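Local coordinates for ECXA (Escherichia coli, PDB 4L63), which is a zinc-binding protein of the metzincin family and probably acts as a metallopeptidase, at residues K10-Y15 and L184-C189; N69-S74 and N229-V234; L166-N171 and S197-G202. All coordinates share one frame; numbering follows the deposited sequence.

Contact 1 (K10-Y15 and L184-C189); sequences KKVIGY and LEVARC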
loop_
_atom_site.group_PDB
_atom_site.type_symbol
_atom_site.label_atom_id
_atom_site.label_comp_id
_atom_site.label_asym_id
_atom_site.label_seq_id
_atom_site.Cartn_x
_atom_site.Cartn_y
_atom_site.Cartn_z
ATOM N N LYS A 10 2.745 5.230 -13.435
ATOM C CA LYS A 10 1.453 5.248 -12.746
ATOM C C LYS A 10 1.312 6.481 -11.864
ATOM O O LYS A 10 0.314 6.627 -11.157
ATOM C CB LYS A 10 1.274 4.006 -11.868
ATOM C CG LYS A 10 1.492 2.694 -12.556
ATOM C CD LYS A 10 1.102 1.534 -11.646
ATOM C CE LYS A 10 2.041 1.353 -10.438
ATOM N NZ LYS A 10 1.641 0.090 -9.687
ATOM N N LYS A 11 2.336 7.329 -11.872
ATOM C CA LYS A 11 2.370 8.522 -11.027
ATOM C C LYS A 11 1.541 9.611 -11.667
ATOM O O LYS A 11 1.700 9.880 -12.853
ATOM C CB LYS A 11 3.815 9.006 -10.834
ATOM C CG LYS A 11 3.954 10.239 -9.961
ATOM C CD LYS A 11 5.410 10.726 -9.964
ATOM C CE LYS A 11 6.284 9.846 -9.089
ATOM N NZ LYS A 11 7.719 10.238 -9.169
ATOM N N VAL A 12 0.680 10.246 -10.879
ATOM C CA VAL A 12 -0.245 11.243 -11.391
ATOM C C VAL A 12 0.000 12.555 -10.668
ATOM O O VAL A 12 0.084 12.581 -9.440
ATOM C CB VAL A 12 -1.714 10.799 -11.198
ATOM C CG1 VAL A 12 -2.689 11.906 -11.642
ATOM C CG2 VAL A 12 -1.962 9.504 -11.954
ATOM N N ILE A 13 0.118 13.631 -11.438
ATOM C CA ILE A 13 0.461 14.936 -10.901
ATOM C C ILE A 13 -0.683 15.910 -11.132
ATOM O O ILE A 13 -1.167 16.039 -12.254
ATOM C CB ILE A 13 1.740 15.495 -11.546
ATOM C CG1 ILE A 13 2.897 14.489 -11.424
ATOM C CG2 ILE A 13 2.094 16.867 -10.968
ATOM C CD1 ILE A 13 3.244 14.119 -9.992
ATOM N N GLY A 14 -1.108 16.585 -10.068
ATOM C CA GLY A 14 -2.212 17.527 -10.148
ATOM C C GLY A 14 -1.698 18.949 -10.038
ATOM O O GLY A 14 -0.591 19.173 -9.546
ATOM N N TYR A 15 -2.480 19.917 -10.488
ATOM C CA TYR A 15 -2.083 21.316 -10.500
ATOM C C TYR A 15 -2.407 22.002 -9.199
ATOM O O TYR A 15 -3.547 22.145 -8.875
ATOM C CB TYR A 15 -2.831 22.000 -11.631
ATOM C CG TYR A 15 -2.144 23.193 -12.252
ATOM C CD1 TYR A 15 -2.307 23.489 -13.573
ATOM C CD2 TYR A 15 -1.353 24.006 -11.506
ATOM C CE1 TYR A 15 -1.687 24.565 -14.138
ATOM C CE2 TYR A 15 -0.730 25.087 -12.063
ATOM C CZ TYR A 15 -0.907 25.360 -13.375
ATOM O OH TYR A 15 -0.281 26.450 -13.913
ATOM N N LEU A 184 1.909 18.790 -8.032
ATOM C CA LEU A 184 2.013 18.007 -6.811
ATOM C C LEU A 184 1.388 16.651 -7.078
ATOM O O LEU A 184 0.301 16.584 -7.657
ATOM C CB LEU A 184 1.301 18.692 -5.638
ATOM C CG LEU A 184 1.929 19.966 -5.078
ATOM C CD1 LEU A 184 1.190 20.387 -3.817
ATOM C CD2 LEU A 184 3.409 19.769 -4.798
ATOM N N GLU A 185 2.070 15.587 -6.665
ATOM C CA GLU A 185 1.578 14.236 -6.873
ATOM C C GLU A 185 0.272 14.027 -6.118
ATOM O O GLU A 185 0.154 14.408 -4.962
ATOM C CB GLU A 185 2.601 13.189 -6.425
ATOM C CG GLU A 185 2.181 11.771 -6.818
ATOM C CD GLU A 185 3.167 10.693 -6.389
ATOM O OE1 GLU A 185 4.251 11.022 -5.846
ATOM O OE2 GLU A 185 2.844 9.507 -6.597
ATOM N N VAL A 186 -0.704 13.417 -6.781
ATOM C CA VAL A 186 -1.970 13.111 -6.131
ATOM C C VAL A 186 -2.300 11.623 -6.298
ATOM O O VAL A 186 -1.779 10.956 -7.198
ATOM C CB VAL A 186 -3.123 13.962 -6.699
ATOM C CG1 VAL A 186 -2.895 15.446 -6.390
ATOM C CG2 VAL A 186 -3.247 13.763 -8.210
ATOM N N ALA A 187 -3.153 11.118 -5.412
ATOM C CA ALA A 187 -3.799 9.818 -5.603
ATOM C C ALA A 187 -2.818 8.668 -5.816
ATOM O O ALA A 187 -3.116 7.730 -6.559
ATOM C CB ALA A 187 -4.773 9.893 -6.791
ATOM N N ARG A 188 -1.653 8.733 -5.176
ATOM C CA ARG A 188 -0.645 7.691 -5.381
ATOM C C ARG A 188 -1.180 6.299 -5.068
ATOM O O ARG A 188 -1.838 6.080 -4.042
ATOM C CB ARG A 188 0.587 7.949 -4.523
ATOM C CG ARG A 188 1.562 6.773 -4.517
ATOM C CD ARG A 188 2.623 7.000 -3.469
ATOM N NE ARG A 188 3.442 8.140 -3.853
ATOM C CZ ARG A 188 4.583 8.470 -3.260
ATOM N NH1 ARG A 188 5.274 9.519 -3.692
ATOM N NH2 ARG A 188 5.036 7.742 -2.247
ATOM N N CYS A 189 -0.888 5.361 -5.957
ATOM C CA CYS A 189 -1.187 3.968 -5.681
ATOM C C CYS A 189 -0.204 3.093 -6.427
ATOM O O CYS A 189 -0.297 2.929 -7.642
ATOM C CB CYS A 189 -2.618 3.625 -6.066
ATOM S SG CYS A 189 -2.999 1.881 -5.703
HETATM O O HOH W 1 0.778 6.315 -8.151
HETATM O O HOH W 2 0.453 9.317 -8.108
#
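Gly14 and Leu184 form a hydrogen-bonded antiparallel pair. Gly14 N gives to Leu184 O at 2.8 Å, and Leu184 N gives to Gly14 O at 2.9 Å. Val186 N donates to Val12 O, also at 2.9 Å. Ile13 and Glu185 make the non-hydrogen-bonded pair between these bonds. Strand 12-16 is thereby joined to strand 181-186, the middle strand of a small antiparallel sheet.

The chains separate toward Lys10 and Cys189, and water takes over there. One water accepts from Val12 N at 2.9 Å and donates to Glu185 OE2 and Val186 O. A second links Lys10 O to Cys189 N.

Apolar contacts lie on both faces. Ile13 CD1 rests on Glu185 CA at 3.5 Å and continues onto its CB. On the other face Val12 CG1 meets Val186 CG2 at 3.9 Å.

The Glu185 side chain lies on the Ile13 face, and Lys11 and Arg188 approach it from the flanking loops. Glu185 is fully extended, with CG anti to the backbone N (chi1 -172°), and the Glu185 and Lys11 side chains cross at about a right angle. Lys11 CG touches Glu185 OE2 at 3.6 Å, while Lys11 NZ turns to Glu8. Arg188 grips the carboxylate side-on. Its NH1 meets Glu185 OE1 at 2.8 Å and its NE bonds OE2, which it reaches from above the carboxylate plane.

Cys189 is in a disulfide with Cys252. Three direct backbone bonds thus hold the strand pair, and water carries the link onward where the strands part. The two bonds from Arg188 restrain the Glu185 carboxylate and probably help keep it ionised.

Contact 2 (N69-S74 and N229-V234); sequences NEWAPS and NDIEGV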
loop_
_atom_site.group_PDB
_atom_site.type_symbol
_atom_site.label_atom_id
_atom_site.label_comp_id
_atom_site.label_asym_id
_atom_site.label_seq_id
_atom_site.Cartn_x
_atom_site.Cartn_y
_atom_site.Cartn_z
ATOM N N ASN A 69 -16.371 11.144 -21.849
ATOM C CA ASN A 69 -17.023 9.965 -21.296
ATOM C C ASN A 69 -16.001 8.971 -20.766
ATOM O O ASN A 69 -16.295 8.190 -19.862
ATOM C CB ASN A 69 -17.891 9.286 -22.341
ATOM C CG ASN A 69 -18.768 8.211 -21.745
ATOM O OD1 ASN A 69 -19.776 8.502 -21.099
ATOM N ND2 ASN A 69 -18.369 6.957 -21.926
ATOM N N GLU A 70 -14.810 8.990 -21.361
ATOM C CA GLU A 70 -13.684 8.187 -20.894
ATOM C C GLU A 70 -13.324 8.554 -19.466
ATOM O O GLU A 70 -12.857 7.716 -18.692
ATOM C CB GLU A 70 -12.463 8.398 -21.785
ATOM C CG GLU A 70 -12.591 7.897 -23.202
ATOM C CD GLU A 70 -12.100 6.478 -23.342
ATOM O OE1 GLU A 70 -10.871 6.292 -23.477
ATOM O OE2 GLU A 70 -12.937 5.553 -23.328
ATOM N N TRP A 71 -13.516 9.827 -19.135
ATOM C CA TRP A 71 -13.117 10.362 -17.840
ATOM C C TRP A 71 -14.282 10.367 -16.852
ATOM O O TRP A 71 -14.104 10.670 -15.670
ATOM C CB TRP A 71 -12.551 11.777 -18.000
ATOM C CG TRP A 71 -11.204 11.837 -18.651
ATOM C CD1 TRP A 71 -10.938 12.018 -19.980
ATOM C CD2 TRP A 71 -9.936 11.718 -17.999
ATOM N NE1 TRP A 71 -9.579 12.021 -20.193
ATOM C CE2 TRP A 71 -8.939 11.835 -18.989
ATOM C CE3 TRP A 71 -9.542 11.521 -16.670
ATOM C CZ2 TRP A 71 -7.582 11.769 -18.700
ATOM C CZ3 TRP A 71 -8.180 11.450 -16.380
ATOM C CH2 TRP A 71 -7.223 11.572 -17.390
ATOM N N ALA A 72 -15.464 10.009 -17.345
ATOM C CA ALA A 72 -16.689 9.974 -16.539
ATOM C C ALA A 72 -16.610 9.142 -15.241
ATOM O O ALA A 72 -17.262 9.501 -14.258
ATOM C CB ALA A 72 -17.851 9.477 -17.397
ATOM N N PRO A 73 -15.839 8.030 -15.225
ATOM C CA PRO A 73 -15.674 7.312 -13.949
ATOM C C PRO A 73 -15.131 8.156 -12.786
ATOM O O PRO A 73 -15.248 7.736 -11.630
ATOM C CB PRO A 73 -14.680 6.204 -14.306
ATOM C CG PRO A 73 -14.974 5.908 -15.727
ATOM C CD PRO A 73 -15.339 7.222 -16.358
ATOM N N SER A 74 -14.553 9.318 -13.081
ATOM C CA SER A 74 -14.070 10.214 -12.036
ATOM C C SER A 74 -15.215 10.944 -11.323
ATOM O O SER A 74 -15.016 11.507 -10.248
ATOM C CB SER A 74 -13.095 11.236 -12.616
ATOM O OG SER A 74 -13.791 12.164 -13.419
ATOM N N ASN A 229 -5.350 5.203 -11.750
ATOM C CA ASN A 229 -4.811 6.328 -10.991
ATOM C C ASN A 229 -5.178 7.677 -11.616
ATOM O O ASN A 229 -5.380 8.654 -10.890
ATOM C CB ASN A 229 -3.291 6.206 -10.833
ATOM C CG ASN A 229 -2.903 5.112 -9.848
ATOM O OD1 ASN A 229 -3.768 4.438 -9.299
ATOM N ND2 ASN A 229 -1.608 4.947 -9.607
ATOM N N ASP A 230 -5.260 7.737 -12.946
ATOM C CA ASP A 230 -5.717 8.957 -13.621
ATOM C C ASP A 230 -7.104 9.360 -13.117
ATOM O O ASP A 230 -7.365 10.532 -12.837
ATOM C CB ASP A 230 -5.773 8.765 -15.140
ATOM C CG ASP A 230 -4.403 8.730 -15.785
ATOM O OD1 ASP A 230 -3.434 9.253 -15.190
ATOM O OD2 ASP A 230 -4.300 8.174 -16.901
ATOM N N ILE A 231 -7.988 8.375 -13.008
ATOM C CA ILE A 231 -9.358 8.603 -12.554
ATOM C C ILE A 231 -9.376 9.075 -11.100
ATOM O O ILE A 231 -10.070 10.026 -10.758
ATOM C CB ILE A 231 -10.216 7.324 -12.696
ATOM C CG1 ILE A 231 -10.355 6.928 -14.168
ATOM C CG2 ILE A 231 -11.575 7.509 -12.052
ATOM C CD1 ILE A 231 -11.026 7.983 -15.044
ATOM N N GLU A 232 -8.602 8.415 -10.243
ATOM C CA GLU A 232 -8.497 8.833 -8.850
ATOM C C GLU A 232 -7.876 10.229 -8.722
ATOM O O GLU A 232 -8.217 10.985 -7.804
ATOM C CB GLU A 232 -7.678 7.818 -8.047
ATOM C CG GLU A 232 -8.394 6.494 -7.846
ATOM C CD GLU A 232 -9.787 6.674 -7.275
ATOM O OE1 GLU A 232 -9.926 7.345 -6.231
ATOM O OE2 GLU A 232 -10.746 6.146 -7.876
ATOM N N GLY A 233 -6.968 10.561 -9.641
ATOM C CA GLY A 233 -6.350 11.875 -9.667
ATOM C C GLY A 233 -7.396 12.963 -9.864
ATOM O O GLY A 233 -7.390 13.980 -9.169
ATOM N N VAL A 234 -8.303 12.746 -10.810
ATOM C CA VAL A 234 -9.359 13.725 -11.073
ATOM C C VAL A 234 -10.348 13.806 -9.904
ATOM O O VAL A 234 -10.839 14.890 -9.584
ATOM C CB VAL A 234 -10.096 13.410 -12.394
ATOM C CG1 VAL A 234 -11.269 14.369 -12.615
ATOM C CG2 VAL A 234 -9.120 13.508 -13.562
#
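Ser74 and Ile231 bring the two backbones closest, with their CA atoms 5.0 Å apart. Residues 72-74 form a 3-10 segment just after helix 60-70, and they meet the flank of helix 228-239. In this metzincin fold the contact ties the turn that follows helix 60-70 to helix 228-239, beside the helix 146-165 that carries two of the zinc ligands.

The side chains meet mostly by apolar packing. Ile231 puts CG2 against Ser74 N at 3.6 Å. Its CD1 reaches between Pro73 CB, at 4.1 Å, and CE3 of the Trp71 indole. Trp71 turns its six-membered ring to the helix. CZ3 lies 3.6 Å from Val234 CG2, and the two side chains cross at about a right angle. Asp230 O approaches the same ring at its edge, in plane, and Asp230 CB touches CZ3 as well. At the far end of the indole, NE1 bonds Lys159 O, which helps hold the ring's rotation.

Ser74 OG sits between its own backbone N and carbonyl carbon (chi1 71°). From there it donates back to Trp71 O at 2.7 Å. Trp71 O also accepts from Ser74 N, so two bonds grip it. The same hydroxyl oxygen, Ser74 OG, packs 3.4 Å from Val234 CG1.

Contact 3 (L166-N171 and S197-G202); sequences LGLLHN and SIMLNG. With ZN (zinc ion), chain G.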
loop_
_atom_site.group_PDB
_atom_site.type_symbol
_atom_site.label_atom_id
_atom_site.label_comp_id
_atom_site.label_asym_id
_atom_site.label_seq_id
_atom_site.Cartn_x
_atom_site.Cartn_y
_atom_site.Cartn_z
ATOM N N LEU A 166 -8.940 18.892 -16.734
ATOM C CA LEU A 166 -9.396 18.416 -15.435
ATOM C C LEU A 166 -8.368 18.592 -14.322
ATOM O O LEU A 166 -8.546 18.060 -13.231
ATOM C CB LEU A 166 -9.795 16.937 -15.531
ATOM C CG LEU A 166 -10.958 16.641 -16.482
ATOM C CD1 LEU A 166 -11.201 15.147 -16.616
ATOM C CD2 LEU A 166 -12.224 17.369 -16.028
ATOM N N GLY A 167 -7.287 19.321 -14.594
ATOM C CA GLY A 167 -6.361 19.698 -13.540
ATOM C C GLY A 167 -5.148 18.796 -13.378
ATOM O O GLY A 167 -4.383 18.938 -12.412
ATOM N N LEU A 168 -4.958 17.867 -14.310
ATOM C CA LEU A 168 -3.779 17.004 -14.248
ATOM C C LEU A 168 -2.629 17.569 -15.075
ATOM O O LEU A 168 -2.838 18.294 -16.055
ATOM C CB LEU A 168 -4.113 15.592 -14.725
ATOM C CG LEU A 168 -5.195 14.886 -13.907
ATOM C CD1 LEU A 168 -5.361 13.448 -14.369
ATOM C CD2 LEU A 168 -4.878 14.947 -12.417
ATOM N N LEU A 169 -1.412 17.240 -14.660
ATOM C CA LEU A 169 -0.217 17.605 -15.407
ATOM C C LEU A 169 0.418 16.315 -15.914
ATOM O O LEU A 169 -0.266 15.294 -16.014
ATOM C CB LEU A 169 0.738 18.418 -14.530
ATOM C CG LEU A 169 0.129 19.740 -14.030
ATOM C CD1 LEU A 169 0.962 20.340 -12.913
ATOM C CD2 LEU A 169 -0.030 20.749 -15.169
ATOM N N HIS A 170 1.708 16.344 -16.237
ATOM C CA HIS A 170 2.378 15.128 -16.704
ATOM C C HIS A 170 2.976 14.331 -15.563
ATOM O O HIS A 170 3.311 14.893 -14.523
ATOM C CB HIS A 170 3.482 15.469 -17.699
ATOM C CG HIS A 170 2.978 16.111 -18.950
ATOM N ND1 HIS A 170 3.611 17.181 -19.540
ATOM C CD2 HIS A 170 1.901 15.834 -19.721
ATOM C CE1 HIS A 170 2.942 17.543 -20.621
ATOM N NE2 HIS A 170 1.903 16.739 -20.754
ATOM N N ASN A 171 3.150 13.031 -15.790
ATOM C CA ASN A 171 3.640 12.111 -14.753
ATOM C C ASN A 171 4.932 12.564 -14.088
ATOM O O ASN A 171 5.136 12.319 -12.897
ATOM C CB ASN A 171 3.820 10.703 -15.340
ATOM C CG ASN A 171 5.032 10.587 -16.260
ATOM O OD1 ASN A 171 5.137 11.295 -17.259
ATOM N ND2 ASN A 171 5.928 9.641 -15.951
ATOM N N SER A 197 -0.356 5.659 -17.221
ATOM C CA SER A 197 -1.191 6.854 -17.276
ATOM C C SER A 197 -1.240 7.399 -18.700
ATOM O O SER A 197 -0.265 7.319 -19.438
ATOM C CB SER A 197 -0.659 7.924 -16.320
ATOM O OG SER A 197 -1.395 9.131 -16.429
ATOM N N ILE A 198 -2.386 7.948 -19.081
ATOM C CA ILE A 198 -2.515 8.595 -20.371
ATOM C C ILE A 198 -1.946 10.017 -20.283
ATOM O O ILE A 198 -1.876 10.740 -21.280
ATOM C CB ILE A 198 -3.989 8.601 -20.838
ATOM C CG1 ILE A 198 -4.080 8.894 -22.343
ATOM C CG2 ILE A 198 -4.826 9.537 -19.967
ATOM C CD1 ILE A 198 -5.425 8.558 -22.959
ATOM N N MET A 199 -1.509 10.403 -19.083
ATOM C CA MET A 199 -0.869 11.708 -18.887
ATOM C C MET A 199 0.652 11.603 -18.830
ATOM O O MET A 199 1.318 12.504 -18.307
ATOM C CB MET A 199 -1.377 12.377 -17.612
ATOM C CG MET A 199 -2.887 12.492 -17.543
ATOM S SD MET A 199 -3.541 13.380 -18.978
ATOM C CE MET A 199 -2.801 15.012 -18.764
ATOM N N LEU A 200 1.195 10.501 -19.337
ATOM C CA LEU A 200 2.637 10.389 -19.542
ATOM C C LEU A 200 3.133 11.603 -20.316
ATOM O O LEU A 200 2.456 12.086 -21.224
ATOM C CB LEU A 200 2.990 9.113 -20.304
ATOM C CG LEU A 200 2.830 7.793 -19.554
ATOM C CD1 LEU A 200 3.293 6.636 -20.436
ATOM C CD2 LEU A 200 3.581 7.818 -18.228
ATOM N N ASN A 201 4.301 12.113 -19.937
ATOM C CA ASN A 201 4.910 13.215 -20.665
ATOM C C ASN A 201 5.333 12.729 -22.049
ATOM O O ASN A 201 6.165 11.826 -22.173
ATOM C CB ASN A 201 6.102 13.777 -19.884
ATOM C CG ASN A 201 6.544 15.134 -20.386
ATOM O OD1 ASN A 201 6.513 15.403 -21.586
ATOM N ND2 ASN A 201 6.972 15.996 -19.467
ATOM N N GLY A 202 4.749 13.325 -23.087
ATOM C CA GLY A 202 4.964 12.878 -24.453
ATOM C C GLY A 202 6.356 13.179 -24.969
ATOM O O GLY A 202 6.782 12.643 -25.997
HETATM ZN ZN ZN G . 0.294 17.146 -22.013
HETATM O O HOH W 3 -0.164 18.487 -24.062
#
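The metzincin zinc site brings His170 and Met199 together here. His170 is the third histidine of the HExxHxxGxxH motif, and Met199 lies in the type I turn Ser197-Leu200, which matches the Met-turn of this family. His170 NE2 binds the zinc ion at 2.1 Å. His160, His164 and a water complete the ligands seen. Gly167 has positive phi and ends the zinc-binding helix in a Schellman motif, so that the chain can turn back to His170.

The His170 ring is held on several sides. Asn201 CA lies over one face, 4.2 Å from the ring centroid in a CH-pi contact. Met199 O sits at the ring edge, near its plane. The ring nitrogen ND1 bonds Glu173, a second-shell residue that helps orient the ligand.

Two hydrogen bonds join the segments. Asn171 N gives to Met199 O at 3.2 Å. This bond is bent, with 144° at the hydrogen, and the donor stands above the carbonyl plane. Asn201 N gives to Asn171 OD1 at 2.9 Å.

Met199 curls back on itself (chi2 -56°), which keeps its side chain beside Leu168 and the histidines His160 and His164. Its CB touches Leu169 O at 3.5 Å, and its CG lies 4.1 Å from Leu168 CD1. Asn171 ND2 bonds Glu8 O. Leu200 CD2 lies 3.7 Å from Asn171 CG and touches the ND2 end of the amide.

Contact 1 opens first, at residues 10-15, and closes at 184-189 on the small antiparallel sheet. Contact 2 opens inside that loop, at 69-74, and closes beyond it at 229-234, so the two cross. Contact 3 opens at 166-171 and closes at 197-202. It crosses contact 1 and is nested within the loop of contact 2. The three meet directly. Ile13 O and Tyr15 N bond the backbone of Leu169 and Gly167. Asn229 ND2 reaches both Lys10 O and Cys189 O, and Asp230 OD2 takes Ile198 N. The N-terminal strand, the turn after helix 60-70, the zinc-site loops and helix 228-239 are thus tied together.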